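Local atomic coordinates of PR domain zinc finger protein 2 (Homo sapiens, PDB entry 2QPW), a protein that methylates a specific lysine of histone H3 using S-adenosyl-L-methionine, the chain here being its SET-like PR methyltransferase domain. Residues 44-55 against 126-137; 14-23 against 94-102. All blocks are in the same frame, centred on the assembly; numbering follows the deposited sequence.

Overall arrangement
The PR domain, a SET-related fold built from several small beta sheets, illustrates how stretches far apart in sequence are stitched into one body. In interaction 1, residues 44-55 run antiparallel to 126-137 and are tied mainly by backbone hydrogen bonds; in interaction 2, residues 14-23 lie on 94-102 chiefly through side chains, a salt bridge and water. Their centres are about 20 Å apart, and the segments alternate along the chain. They meet at V45, whose CG1 comes within 3.8 Å of W99 CZ3 and whose CG2 lies 3.5 Å from Y102 C, so the side chain of V45 belongs to both contacts.

Interaction 1: residues 44-55 against 126-137; sequences GVWATKPILKGK and KTLKPIAPGEEL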
loop_
_atom_site.group_PDB
_atom_site.type_symbol
_atom_site.label_atom_id
_atom_site.label_comp_id
_atom_site.label_asym_id
_atom_site.label_seq_id
_atom_site.Cartn_x
_atom_site.Cartn_y
_atom_site.Cartn_z
ATOM N N GLY A 44 -0.651 -5.873 7.440
ATOM C CA GLY A 44 -1.225 -5.713 6.090
ATOM C C GLY A 44 -2.714 -5.315 6.181
ATOM O O GLY A 44 -3.204 -4.983 7.263
ATOM N N VAL A 45 -3.396 -5.267 5.022
ATOM C CA VAL A 45 -4.787 -4.803 4.916
ATOM C C VAL A 45 -5.613 -5.903 4.254
ATOM O O VAL A 45 -5.175 -6.478 3.260
ATOM C CB VAL A 45 -4.886 -3.514 4.031
ATOM C CG1 VAL A 45 -6.290 -2.951 4.036
ATOM C CG2 VAL A 45 -3.853 -2.440 4.536
ATOM N N TRP A 46 -6.797 -6.162 4.813
ATOM C CA TRP A 46 -7.670 -7.286 4.397
ATOM C C TRP A 46 -9.097 -6.845 4.153
ATOM O O TRP A 46 -9.613 -5.972 4.850
ATOM C CB TRP A 46 -7.694 -8.398 5.467
ATOM C CG TRP A 46 -6.356 -9.010 5.745
ATOM C CD1 TRP A 46 -5.359 -8.464 6.474
ATOM C CD2 TRP A 46 -5.893 -10.307 5.330
ATOM N NE1 TRP A 46 -4.271 -9.320 6.532
ATOM C CE2 TRP A 46 -4.572 -10.458 5.831
ATOM C CE3 TRP A 46 -6.446 -11.336 4.546
ATOM C CZ2 TRP A 46 -3.787 -11.629 5.603
ATOM C CZ3 TRP A 46 -5.671 -12.520 4.317
ATOM C CH2 TRP A 46 -4.344 -12.629 4.833
ATOM N N ALA A 47 -9.759 -7.447 3.178
ATOM C CA ALA A 47 -11.180 -7.104 2.912
ATOM C C ALA A 47 -12.064 -7.736 3.988
ATOM O O ALA A 47 -11.792 -8.871 4.430
ATOM C CB ALA A 47 -11.587 -7.610 1.534
ATOM N N THR A 48 -13.079 -6.991 4.427
ATOM C CA THR A 48 -14.030 -7.503 5.452
ATOM C C THR A 48 -15.361 -7.936 4.831
ATOM O O THR A 48 -16.226 -8.575 5.502
ATOM C CB THR A 48 -14.357 -6.420 6.516
ATOM O OG1 THR A 48 -15.011 -5.319 5.877
ATOM C CG2 THR A 48 -13.101 -5.960 7.274
ATOM N N LYS A 49 -15.553 -7.559 3.576
ATOM C CA LYS A 49 -16.800 -7.775 2.838
ATOM C C LYS A 49 -16.486 -7.665 1.335
ATOM O O LYS A 49 -15.373 -7.238 0.976
ATOM C CB LYS A 49 -17.831 -6.726 3.271
ATOM C CG LYS A 49 -17.561 -5.288 2.889
ATOM C CD LYS A 49 -18.614 -4.345 3.533
ATOM C CE LYS A 49 -19.893 -4.349 2.707
ATOM N NZ LYS A 49 -20.902 -3.291 3.057
ATOM N N PRO A 50 -17.425 -8.070 0.450
ATOM C CA PRO A 50 -17.122 -7.977 -1.002
ATOM C C PRO A 50 -16.831 -6.536 -1.449
ATOM O O PRO A 50 -17.559 -5.592 -1.067
ATOM C CB PRO A 50 -18.419 -8.484 -1.677
ATOM C CG PRO A 50 -19.080 -9.330 -0.630
ATOM C CD PRO A 50 -18.764 -8.655 0.697
ATOM N N ILE A 51 -15.768 -6.381 -2.237
ATOM C CA ILE A 51 -15.377 -5.061 -2.808
ATOM C C ILE A 51 -15.482 -5.201 -4.337
ATOM O O ILE A 51 -14.872 -6.097 -4.919
ATOM C CB ILE A 51 -13.913 -4.646 -2.384
ATOM C CG1 ILE A 51 -13.732 -4.692 -0.841
ATOM C CG2 ILE A 51 -13.581 -3.205 -2.920
ATOM C CD1 ILE A 51 -12.293 -4.383 -0.326
ATOM N N LEU A 52 -16.269 -4.326 -4.970
ATOM C CA LEU A 52 -16.436 -4.298 -6.428
ATOM C C LEU A 52 -15.166 -3.886 -7.197
ATOM O O LEU A 52 -14.318 -3.144 -6.684
ATOM C CB LEU A 52 -17.545 -3.306 -6.799
ATOM C CG LEU A 52 -18.893 -3.355 -6.044
ATOM C CD1 LEU A 52 -19.918 -2.338 -6.616
ATOM C CD2 LEU A 52 -19.422 -4.738 -6.101
ATOM N N LYS A 53 -15.044 -4.362 -8.427
ATOM C CA LYS A 53 -13.997 -3.878 -9.327
ATOM C C LYS A 53 -14.189 -2.375 -9.536
ATOM O O LYS A 53 -15.330 -1.888 -9.653
ATOM C CB LYS A 53 -14.075 -4.628 -10.660
ATOM C CG LYS A 53 -12.989 -4.298 -11.677
ATOM C CD LYS A 53 -13.196 -5.148 -12.962
ATOM C CE LYS A 53 -12.137 -4.757 -14.008
ATOM N NZ LYS A 53 -12.396 -5.398 -15.326
ATOM N N GLY A 54 -13.090 -1.622 -9.612
ATOM C CA GLY A 54 -13.180 -0.164 -9.749
ATOM C C GLY A 54 -13.326 0.707 -8.494
ATOM O O GLY A 54 -13.323 1.944 -8.601
ATOM N N LYS A 55 -13.410 0.110 -7.311
ATOM C CA LYS A 55 -13.483 0.869 -6.058
ATOM C C LYS A 55 -12.150 1.611 -5.781
ATOM O O LYS A 55 -11.089 0.986 -5.845
ATOM C CB LYS A 55 -13.843 -0.064 -4.889
ATOM C CG LYS A 55 -13.833 0.565 -3.474
ATOM C CD LYS A 55 -14.948 1.653 -3.279
ATOM C CE LYS A 55 -14.874 2.240 -1.854
ATOM N NZ LYS A 55 -15.904 3.313 -1.612
ATOM N N LYS A 126 -6.852 1.704 -6.865
ATOM C CA LYS A 126 -8.138 1.275 -7.441
ATOM C C LYS A 126 -8.128 -0.251 -7.559
ATOM O O LYS A 126 -7.073 -0.834 -7.846
ATOM C CB LYS A 126 -8.353 1.925 -8.800
ATOM C CG LYS A 126 -9.739 1.679 -9.377
ATOM C CD LYS A 126 -9.990 2.430 -10.680
ATOM C CE LYS A 126 -10.729 3.711 -10.467
ATOM N NZ LYS A 126 -11.100 4.267 -11.817
ATOM N N THR A 127 -9.271 -0.899 -7.321
ATOM C CA THR A 127 -9.319 -2.372 -7.435
ATOM C C THR A 127 -9.338 -2.818 -8.910
ATOM O O THR A 127 -10.120 -2.311 -9.749
ATOM C CB THR A 127 -10.509 -3.026 -6.665
ATOM O OG1 THR A 127 -11.735 -2.527 -7.194
ATOM C CG2 THR A 127 -10.453 -2.708 -5.131
ATOM N N LEU A 128 -8.464 -3.783 -9.201
ATOM C CA LEU A 128 -8.216 -4.309 -10.536
ATOM C C LEU A 128 -9.236 -5.398 -10.870
ATOM O O LEU A 128 -9.513 -5.698 -12.042
ATOM C CB LEU A 128 -6.787 -4.883 -10.540
ATOM C CG LEU A 128 -6.167 -5.482 -11.796
ATOM C CD1 LEU A 128 -6.276 -4.523 -12.982
ATOM C CD2 LEU A 128 -4.681 -5.831 -11.494
ATOM N N LYS A 129 -9.756 -6.026 -9.815
ATOM C CA LYS A 129 -10.687 -7.150 -9.900
ATOM C C LYS A 129 -11.473 -7.139 -8.602
ATOM O O LYS A 129 -11.044 -6.460 -7.645
ATOM C CB LYS A 129 -9.935 -8.478 -10.063
ATOM C CG LYS A 129 -9.000 -8.870 -8.931
ATOM C CD LYS A 129 -7.943 -9.856 -9.451
ATOM C CE LYS A 129 -7.600 -10.897 -8.413
ATOM N NZ LYS A 129 -6.878 -12.039 -9.057
ATOM N N PRO A 130 -12.636 -7.829 -8.552
ATOM C CA PRO A 130 -13.359 -7.964 -7.276
ATOM C C PRO A 130 -12.529 -8.621 -6.169
ATOM O O PRO A 130 -11.712 -9.507 -6.430
ATOM C CB PRO A 130 -14.576 -8.847 -7.641
ATOM C CG PRO A 130 -14.703 -8.707 -9.131
ATOM C CD PRO A 130 -13.338 -8.512 -9.664
ATOM N N ILE A 131 -12.743 -8.183 -4.930
ATOM C CA ILE A 131 -12.039 -8.781 -3.786
ATOM C C ILE A 131 -13.033 -9.416 -2.826
ATOM O O ILE A 131 -14.031 -8.794 -2.452
ATOM C CB ILE A 131 -11.120 -7.760 -3.050
ATOM C CG1 ILE A 131 -10.106 -7.181 -4.047
ATOM C CG2 ILE A 131 -10.318 -8.457 -1.936
ATOM C CD1 ILE A 131 -9.231 -6.043 -3.422
ATOM N N ALA A 132 -12.769 -10.668 -2.467
ATOM C CA ALA A 132 -13.667 -11.411 -1.532
ATOM C C ALA A 132 -13.320 -11.170 -0.066
ATOM O O ALA A 132 -12.156 -10.953 0.275
ATOM C CB ALA A 132 -13.620 -12.917 -1.847
ATOM N N PRO A 133 -14.320 -11.284 0.848
ATOM C CA PRO A 133 -13.972 -11.137 2.263
ATOM C C PRO A 133 -12.890 -12.152 2.690
ATOM O O PRO A 133 -12.852 -13.290 2.181
ATOM C CB PRO A 133 -15.289 -11.371 3.011
ATOM C CG PRO A 133 -16.338 -11.596 1.981
ATOM C CD PRO A 133 -15.745 -11.565 0.607
ATOM N N GLY A 134 -11.987 -11.734 3.570
ATOM C CA GLY A 134 -10.855 -12.590 3.973
ATOM C C GLY A 134 -9.660 -12.650 3.011
ATOM O O GLY A 134 -8.707 -13.408 3.259
ATOM N N GLU A 135 -9.697 -11.883 1.905
ATOM C CA GLU A 135 -8.541 -11.804 0.966
ATOM C C GLU A 135 -7.675 -10.568 1.276
ATOM O O GLU A 135 -8.201 -9.504 1.633
ATOM C CB GLU A 135 -8.964 -11.799 -0.535
ATOM C CG GLU A 135 -9.643 -13.121 -1.001
ATOM C CD GLU A 135 -10.031 -13.177 -2.499
ATOM O OE1 GLU A 135 -10.206 -12.117 -3.174
ATOM O OE2 GLU A 135 -10.209 -14.332 -2.994
ATOM N N GLU A 136 -6.365 -10.714 1.110
ATOM C CA GLU A 136 -5.402 -9.603 1.384
ATOM C C GLU A 136 -5.389 -8.621 0.211
ATOM O O GLU A 136 -5.369 -9.049 -0.959
ATOM C CB GLU A 136 -3.968 -10.140 1.648
ATOM C CG GLU A 136 -2.972 -9.019 2.055
ATOM C CD GLU A 136 -1.644 -9.496 2.656
ATOM O OE1 GLU A 136 -1.345 -10.722 2.623
ATOM O OE2 GLU A 136 -0.864 -8.634 3.157
ATOM N N LEU A 137 -5.402 -7.318 0.528
ATOM C CA LEU A 137 -5.210 -6.270 -0.485
ATOM C C LEU A 137 -3.713 -6.162 -0.811
ATOM O O LEU A 137 -2.897 -6.000 0.103
ATOM C CB LEU A 137 -5.739 -4.904 -0.008
ATOM C CG LEU A 137 -7.220 -4.555 -0.251
ATOM C CD1 LEU A 137 -8.110 -5.586 0.414
ATOM C CD2 LEU A 137 -7.529 -3.082 0.283
HETATM O O HOH W 1 -1.684 -5.943 2.576
#
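The indole of W46 lies across the side chain of E136, and this stack anchors one end of a largely antiparallel pairing. E136 CB sits 3.9 Å from the centroid of the W46 six-membered ring, almost on its normal, a CH-pi contact; the carboxylate stacks over the same ring, near its CZ2 side, planes 17° apart. With CG anti to the backbone N (chi1 -175°), E136 carries its acid toward G44, where a water joins OE2 to V45 N and L137 O. S36 OG and A37 N also hydrogen-bond to this carboxylate, probably stabilising its negative charge.

Packing is tight among the buried residues: A47 CB meets I131 CG2 at 3.8 Å, V45 CG1 meets L137 CD2 at 4.0 Å, and I51 CG2 touches T127 CG2. Backbone bonds run from L137 N to V45 O, A47 N to E135 O and G134 N to A47 O; I51 N to I131 O and I131 N to I51 O, both 3.0 Å, form a hydrogen-bonded antiparallel pair. T127 OG1 donates to L52 O at 2.7 Å, in the carbonyl plane and on a lone pair, reaching into the type II turn 52-55, while T127 O accepts from G54 N.

The solvent side is looser: exposed P50 and P133 touch, and the extended K53 chain passes L128 O. Strand 31-35 pairs with 43-47, and strand 104-119 with 122-127, so the contact connects two separate sheets.

Interaction 2: residues 14-23 against 94-102; sequences ETLAEVPEHV and PEKGNWLRY
E14 and R101 approach from opposite directions, and their flat ends meet steeply, carboxylate and guanidinium planes 61° apart. R101 NH1 donates to the syn side of E14 OE2 at 3.1 Å, completing a salt bridge. Both groups have further holds: E14 OE1 accepts from I43 N, whereas R101 NE and NH2 bind A91 O and T92 O, fixing the guanidinium's rotation.

Beside this pair stands the Y102 ring, its plane turned 46° from the E14 carboxylate. V19 comes from the opposite direction, its CG1 4.0 Å from Y102 CZ, and P20 CD lies 3.5 Å from Y102 OH. A water in the ring plane links that hydroxyl to E14 OE2.

In this SET-related domain, 94-102 lies in the connection between strands 85-90 and 104-119, with an Asx turn from N98 OD1 to L100 N. Against it the short helix 21-25 begins, P20 at its N-cap.

The P20 and P94 rings cross at about a right angle, P20 CD to P94 CB 3.9 Å. V23 CG1, anti to the backbone N (chi1 170°), faces Y102 CE2 and W99 CB, while CG2 turns to G97 O. Farther out, E95 OE1 lies in the H22 ring plane, 3.4 Å from H22 CE1.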
loop_
_atom_site.group_PDB
_atom_site.type_symbol
_atom_site.label_atom_id
_atom_site.label_comp_id
_atom_site.label_asym_id
_atom_site.label_seq_id
_atom_site.Cartn_x
_atom_site.Cartn_y
_atom_site.Cartn_z
ATOM N N GLU A 14 6.472 -5.882 13.389
ATOM C CA GLU A 14 5.473 -4.826 13.535
ATOM C C GLU A 14 4.131 -5.470 13.854
ATOM O O GLU A 14 3.627 -6.271 13.046
ATOM C CB GLU A 14 5.380 -4.059 12.209
ATOM C CG GLU A 14 4.381 -2.930 12.167
ATOM C CD GLU A 14 4.227 -2.425 10.736
ATOM O OE1 GLU A 14 3.743 -3.199 9.862
ATOM O OE2 GLU A 14 4.646 -1.265 10.486
ATOM N N THR A 15 3.538 -5.126 15.007
ATOM C CA THR A 15 2.226 -5.677 15.414
ATOM C C THR A 15 1.075 -4.656 15.387
ATOM O O THR A 15 1.324 -3.469 15.194
ATOM C CB THR A 15 2.306 -6.334 16.810
ATOM O OG1 THR A 15 2.244 -5.312 17.826
ATOM C CG2 THR A 15 3.617 -7.109 16.928
ATOM N N LEU A 16 -0.177 -5.106 15.567
ATOM C CA LEU A 16 -1.307 -4.156 15.608
ATOM C C LEU A 16 -1.149 -3.106 16.711
ATOM O O LEU A 16 -1.554 -1.936 16.549
ATOM C CB LEU A 16 -2.685 -4.851 15.709
ATOM C CG LEU A 16 -3.305 -5.468 14.472
ATOM C CD1 LEU A 16 -4.559 -6.295 14.853
ATOM C CD2 LEU A 16 -3.652 -4.399 13.396
ATOM N N ALA A 17 -0.533 -3.514 17.823
ATOM C CA ALA A 17 -0.292 -2.590 18.925
ATOM C C ALA A 17 0.511 -1.359 18.524
ATOM O O ALA A 17 0.340 -0.318 19.151
ATOM C CB ALA A 17 0.370 -3.315 20.104
ATOM N N GLU A 18 1.367 -1.447 17.494
ATOM C CA GLU A 18 2.190 -0.293 17.093
ATOM C C GLU A 18 1.628 0.657 16.021
ATOM O O GLU A 18 2.309 1.608 15.614
ATOM C CB GLU A 18 3.611 -0.664 16.683
ATOM C CG GLU A 18 3.910 -2.061 16.371
ATOM C CD GLU A 18 4.136 -2.901 17.614
ATOM O OE1 GLU A 18 4.461 -4.087 17.444
ATOM O OE2 GLU A 18 3.981 -2.397 18.753
ATOM N N VAL A 19 0.427 0.390 15.541
ATOM C CA VAL A 19 -0.149 1.259 14.518
ATOM C C VAL A 19 -0.628 2.539 15.255
ATOM O O VAL A 19 -1.196 2.414 16.362
ATOM C CB VAL A 19 -1.328 0.571 13.819
ATOM C CG1 VAL A 19 -1.991 1.523 12.788
ATOM C CG2 VAL A 19 -0.863 -0.746 13.166
ATOM N N PRO A 20 -0.378 3.739 14.679
ATOM C CA PRO A 20 -0.917 4.962 15.321
ATOM C C PRO A 20 -2.438 4.890 15.512
ATOM O O PRO A 20 -3.149 4.418 14.626
ATOM C CB PRO A 20 -0.559 6.075 14.321
ATOM C CG PRO A 20 0.675 5.565 13.604
ATOM C CD PRO A 20 0.422 4.063 13.475
ATOM N N GLU A 21 -2.945 5.364 16.662
ATOM C CA GLU A 21 -4.380 5.346 16.912
ATOM C C GLU A 21 -5.180 6.051 15.827
ATOM O O GLU A 21 -6.232 5.568 15.406
ATOM C CB GLU A 21 -4.714 5.979 18.285
ATOM C CG GLU A 21 -3.857 5.445 19.418
ATOM C CD GLU A 21 -4.357 4.114 19.963
ATOM O OE1 GLU A 21 -3.502 3.344 20.492
ATOM O OE2 GLU A 21 -5.581 3.837 19.893
ATOM N N HIS A 22 -4.714 7.214 15.359
ATOM C CA HIS A 22 -5.497 7.937 14.354
ATOM C C HIS A 22 -5.543 7.220 13.008
ATOM O O HIS A 22 -6.505 7.395 12.234
ATOM C CB HIS A 22 -5.031 9.412 14.168
ATOM C CG HIS A 22 -3.702 9.550 13.493
ATOM N ND1 HIS A 22 -2.506 9.444 14.167
ATOM C CD2 HIS A 22 -3.384 9.804 12.198
ATOM C CE1 HIS A 22 -1.508 9.615 13.322
ATOM N NE2 HIS A 22 -2.013 9.840 12.122
ATOM N N VAL A 23 -4.545 6.375 12.743
ATOM C CA VAL A 23 -4.573 5.584 11.503
ATOM C C VAL A 23 -5.670 4.505 11.534
ATOM O O VAL A 23 -6.453 4.339 10.567
ATOM C CB VAL A 23 -3.155 5.034 11.196
ATOM C CG1 VAL A 23 -3.212 4.030 10.073
ATOM C CG2 VAL A 23 -2.229 6.231 10.847
ATOM N N PRO A 94 5.021 5.915 10.094
ATOM C CA PRO A 94 3.553 5.829 9.929
ATOM C C PRO A 94 2.744 7.022 10.486
ATOM O O PRO A 94 1.598 7.226 10.074
ATOM C CB PRO A 94 3.175 4.557 10.688
ATOM C CG PRO A 94 4.254 4.329 11.663
ATOM C CD PRO A 94 5.546 4.913 11.043
ATOM N N GLU A 95 3.341 7.798 11.385
ATOM C CA GLU A 95 2.756 9.073 11.831
ATOM C C GLU A 95 2.565 10.104 10.716
ATOM O O GLU A 95 1.818 11.077 10.890
ATOM C CB GLU A 95 3.619 9.684 12.956
ATOM C CG GLU A 95 3.646 8.825 14.240
ATOM C CD GLU A 95 2.410 9.008 15.161
ATOM O OE1 GLU A 95 1.482 9.795 14.869
ATOM O OE2 GLU A 95 2.388 8.338 16.217
ATOM N N LYS A 96 3.248 9.915 9.579
ATOM C CA LYS A 96 3.195 10.853 8.459
ATOM C C LYS A 96 2.280 10.344 7.348
ATOM O O LYS A 96 2.087 11.030 6.348
ATOM C CB LYS A 96 4.604 11.106 7.872
ATOM C CG LYS A 96 5.634 11.743 8.877
ATOM C CD LYS A 96 5.066 12.937 9.674
ATOM C CE LYS A 96 6.118 13.518 10.634
ATOM N NZ LYS A 96 7.220 14.146 9.846
ATOM N N GLY A 97 1.741 9.137 7.518
ATOM C CA GLY A 97 0.859 8.520 6.494
ATOM C C GLY A 97 -0.515 8.092 7.022
ATOM O O GLY A 97 -0.960 8.549 8.093
ATOM N N ASN A 98 -1.225 7.279 6.240
ATOM C CA ASN A 98 -2.533 6.754 6.656
ATOM C C ASN A 98 -2.610 5.235 6.411
ATOM O O ASN A 98 -1.555 4.557 6.211
ATOM C CB ASN A 98 -3.711 7.502 6.005
ATOM C CG ASN A 98 -3.622 7.511 4.478
ATOM O OD1 ASN A 98 -3.230 6.513 3.858
ATOM N ND2 ASN A 98 -3.886 8.673 3.874
ATOM N N TRP A 99 -3.824 4.672 6.425
ATOM C CA TRP A 99 -3.898 3.195 6.334
ATOM C C TRP A 99 -3.378 2.604 5.011
ATOM O O TRP A 99 -2.942 1.420 4.978
ATOM C CB TRP A 99 -5.319 2.658 6.663
ATOM C CG TRP A 99 -6.373 3.013 5.603
ATOM C CD1 TRP A 99 -7.220 4.111 5.611
ATOM C CD2 TRP A 99 -6.718 2.246 4.433
ATOM N NE1 TRP A 99 -8.061 4.063 4.497
ATOM C CE2 TRP A 99 -7.778 2.920 3.782
ATOM C CE3 TRP A 99 -6.236 1.027 3.863
ATOM C CZ2 TRP A 99 -8.357 2.440 2.592
ATOM C CZ3 TRP A 99 -6.830 0.568 2.668
ATOM C CH2 TRP A 99 -7.861 1.262 2.058
ATOM N N LEU A 100 -3.356 3.402 3.937
ATOM C CA LEU A 100 -2.780 2.886 2.649
ATOM C C LEU A 100 -1.329 2.466 2.738
ATOM O O LEU A 100 -0.896 1.543 2.018
ATOM C CB LEU A 100 -2.988 3.876 1.480
ATOM C CG LEU A 100 -4.401 3.936 0.887
ATOM C CD1 LEU A 100 -5.364 4.782 1.791
ATOM C CD2 LEU A 100 -4.324 4.517 -0.493
ATOM N N ARG A 101 -0.589 3.063 3.677
ATOM C CA ARG A 101 0.812 2.647 3.964
ATOM C C ARG A 101 0.969 1.129 4.220
ATOM O O ARG A 101 1.978 0.478 3.832
ATOM C CB ARG A 101 1.314 3.390 5.210
ATOM C CG ARG A 101 2.738 2.930 5.659
ATOM C CD ARG A 101 3.075 3.337 7.049
ATOM N NE ARG A 101 4.454 3.016 7.410
ATOM C CZ ARG A 101 4.878 1.885 7.975
ATOM N NH1 ARG A 101 4.048 0.879 8.281
ATOM N NH2 ARG A 101 6.154 1.782 8.288
ATOM N N TYR A 102 -0.024 0.571 4.892
ATOM C CA TYR A 102 0.002 -0.844 5.317
ATOM C C TYR A 102 -0.377 -1.855 4.217
ATOM O O TYR A 102 -0.255 -3.078 4.437
ATOM C CB TYR A 102 -0.896 -1.005 6.554
ATOM C CG TYR A 102 -0.336 -0.271 7.752
ATOM C CD1 TYR A 102 0.585 -0.897 8.589
ATOM C CD2 TYR A 102 -0.688 1.077 8.029
ATOM C CE1 TYR A 102 1.153 -0.233 9.695
ATOM C CE2 TYR A 102 -0.111 1.762 9.122
ATOM C CZ TYR A 102 0.780 1.094 9.958
ATOM O OH TYR A 102 1.343 1.718 11.034
HETATM O O HOH W 2 3.308 0.558 12.541
HETATM O O HOH W 3 -0.737 10.719 9.582
HETATM O O HOH W 4 -5.926 5.852 8.110
#